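Local coordinates for protein Xaa-Pro dipeptidase (Pyrococcus horikoshii, PDB 1WY2) that probably hydrolyses dipeptides with a C-terminal proline behind a nonpolar residue, as a homodimer binding two cobalt ions per subunit, at residues 253-258 with 262-267. Sequence-based numbering, arbitrary orientation.
Sequences ESAKPG and KELDSI
Leu264 reaches across from its helix and lays its two methyls side by side against Ala255. CD2 meets the methyl CB of Ala255 at 4.1 Å, while CD1 lies against the backbone N of Ala255, also at 4.1 Å, and comes to 4.2 Å from Ser254 CB. The torsion that allows this puts CG anti to the backbone N (chi1 -178°), carrying the fork over to the other chain segment although the CB itself does not aim there. One helical turn further on, Ile267 offers its branch methyl: CG2 packs on Ser254 OG at 3.9 Å by van der Waals contact. The hydroxyl's own hydrogen bond goes to the carbonyl O of Lys250, in the same helix as Ser254. These residues sit where helix 235-254 ends and the chain turns back into helix 261-274, a helix-loop-helix connection in the M24 metallopeptidase domain, whose pita-bread fold holds the metal site. Behind the pair lie two strands: Ala255 rests on Ile333 and Ile335 of strand 325-336, which carries the metal ligand Glu330, and Leu264 on Ile313 and Ile315 of strand 312-321, which carries Glu316, the side chain of Leu264 being about 11 Å from that of Glu316. Further along the loop, at Gly258, the link turns polar and wet. A water donates to Gly258 O at 2.7 Å and to Glu263 OE1 at 3.0 Å, bridging two oxygens that lie 4.5 Å apart. Glu263 OE1 also accepts a hydrogen bond from the backbone N of Thr260, just before helix 261-274.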
loop_
_atom_site.group_PDB
_atom_site.type_symbol
_atom_site.label_atom_id
_atom_site.label_comp_id
_atom_site.label_asym_id
_atom_site.label_seq_id
_atom_site.Cartn_x
_atom_site.Cartn_y
_atom_site.Cartn_z
ATOM N N GLU A 253 3.156 27.014 -16.910
ATOM C CA GLU A 253 3.138 27.741 -18.179
ATOM C C GLU A 253 4.235 27.278 -19.138
ATOM O O GLU A 253 4.112 27.443 -20.355
ATOM C CB GLU A 253 3.293 29.246 -17.930
ATOM C CG GLU A 253 2.153 29.873 -17.140
ATOM C CD GLU A 253 2.458 31.293 -16.685
ATOM O OE1 GLU A 253 1.576 31.921 -16.055
ATOM O OE2 GLU A 253 3.579 31.785 -16.943
ATOM N N SER A 254 5.301 26.702 -18.589
ATOM C CA SER A 254 6.428 26.225 -19.388
ATOM C C SER A 254 6.295 24.769 -19.824
ATOM O O SER A 254 7.023 24.309 -20.706
ATOM C CB SER A 254 7.730 26.395 -18.600
ATOM O OG SER A 254 7.945 27.752 -18.252
ATOM N N ALA A 255 5.376 24.039 -19.197
ATOM C CA ALA A 255 5.164 22.633 -19.523
ATOM C C ALA A 255 4.569 22.476 -20.917
ATOM O O ALA A 255 3.468 22.954 -21.192
ATOM C CB ALA A 255 4.249 21.989 -18.488
ATOM N N LYS A 256 5.309 21.804 -21.793
ATOM C CA LYS A 256 4.871 21.576 -23.165
ATOM C C LYS A 256 5.737 20.484 -23.786
ATOM O O LYS A 256 6.816 20.177 -23.279
ATOM C CB LYS A 256 5.013 22.862 -23.981
ATOM C CG LYS A 256 6.448 23.330 -24.147
ATOM C CD LYS A 256 6.515 24.659 -24.887
ATOM C CE LYS A 256 7.958 25.101 -25.099
ATOM N NZ LYS A 256 8.052 26.389 -25.848
ATOM N N PRO A 257 5.272 19.877 -24.893
ATOM C CA PRO A 257 6.053 18.823 -25.547
ATOM C C PRO A 257 7.408 19.362 -26.005
ATOM O O PRO A 257 7.515 20.521 -26.415
ATOM C CB PRO A 257 5.176 18.430 -26.735
ATOM C CG PRO A 257 3.792 18.725 -26.252
ATOM C CD PRO A 257 3.971 20.054 -25.560
ATOM N N GLY A 258 8.438 18.528 -25.935
ATOM C CA GLY A 258 9.752 18.962 -26.381
ATOM C C GLY A 258 10.750 19.285 -25.285
ATOM O O GLY A 258 11.952 19.110 -25.469
ATOM N N LYS A 262 14.031 17.426 -16.761
ATOM C CA LYS A 262 15.073 18.170 -16.064
ATOM C C LYS A 262 14.980 19.667 -16.355
ATOM O O LYS A 262 15.127 20.485 -15.451
ATOM C CB LYS A 262 16.455 17.649 -16.467
ATOM C CG LYS A 262 17.606 18.395 -15.816
ATOM C CD LYS A 262 18.954 17.828 -16.239
ATOM C CE LYS A 262 20.088 18.581 -15.565
ATOM N NZ LYS A 262 21.425 18.005 -15.889
ATOM N N GLU A 263 14.737 20.026 -17.614
ATOM C CA GLU A 263 14.619 21.434 -17.982
ATOM C C GLU A 263 13.406 22.061 -17.304
ATOM O O GLU A 263 13.443 23.224 -16.905
ATOM C CB GLU A 263 14.501 21.590 -19.504
ATOM C CG GLU A 263 15.738 21.122 -20.264
ATOM C CD GLU A 263 15.592 21.237 -21.771
ATOM O OE1 GLU A 263 14.506 20.912 -22.297
ATOM O OE2 GLU A 263 16.574 21.637 -22.434
ATOM N N LEU A 264 12.329 21.292 -17.169
ATOM C CA LEU A 264 11.123 21.801 -16.520
ATOM C C LEU A 264 11.373 21.975 -15.021
ATOM O O LEU A 264 10.963 22.975 -14.425
ATOM C CB LEU A 264 9.944 20.850 -16.759
ATOM C CG LEU A 264 8.592 21.263 -16.171
ATOM C CD1 LEU A 264 8.239 22.676 -16.612
ATOM C CD2 LEU A 264 7.521 20.280 -16.624
ATOM N N ASP A 265 12.050 21.008 -14.407
ATOM C CA ASP A 265 12.361 21.103 -12.984
ATOM C C ASP A 265 13.203 22.359 -12.753
ATOM O O ASP A 265 12.999 23.085 -11.776
ATOM C CB ASP A 265 13.117 19.848 -12.516
ATOM C CG ASP A 265 13.620 19.954 -11.083
ATOM O OD1 ASP A 265 14.654 20.622 -10.856
ATOM O OD2 ASP A 265 12.983 19.369 -10.179
ATOM N N SER A 266 14.128 22.627 -13.670
ATOM C CA SER A 266 15.004 23.792 -13.564
ATOM C C SER A 266 14.268 25.128 -13.598
ATOM O O SER A 266 14.706 26.096 -12.976
ATOM C CB SER A 266 16.058 23.764 -14.673
ATOM O OG SER A 266 16.942 22.667 -14.505
ATOM N N ILE A 267 13.157 25.190 -14.326
ATOM C CA ILE A 267 12.395 26.432 -14.403
ATOM C C ILE A 267 11.947 26.861 -13.009
ATOM O O ILE A 267 12.129 28.011 -12.606
ATOM C CB ILE A 267 11.143 26.277 -15.301
ATOM C CG1 ILE A 267 11.562 26.045 -16.757
ATOM C CG2 ILE A 267 10.266 27.518 -15.187
ATOM C CD1 ILE A 267 12.340 27.184 -17.370
HETATM O O HOH W 1 14.522 19.972 -25.104
#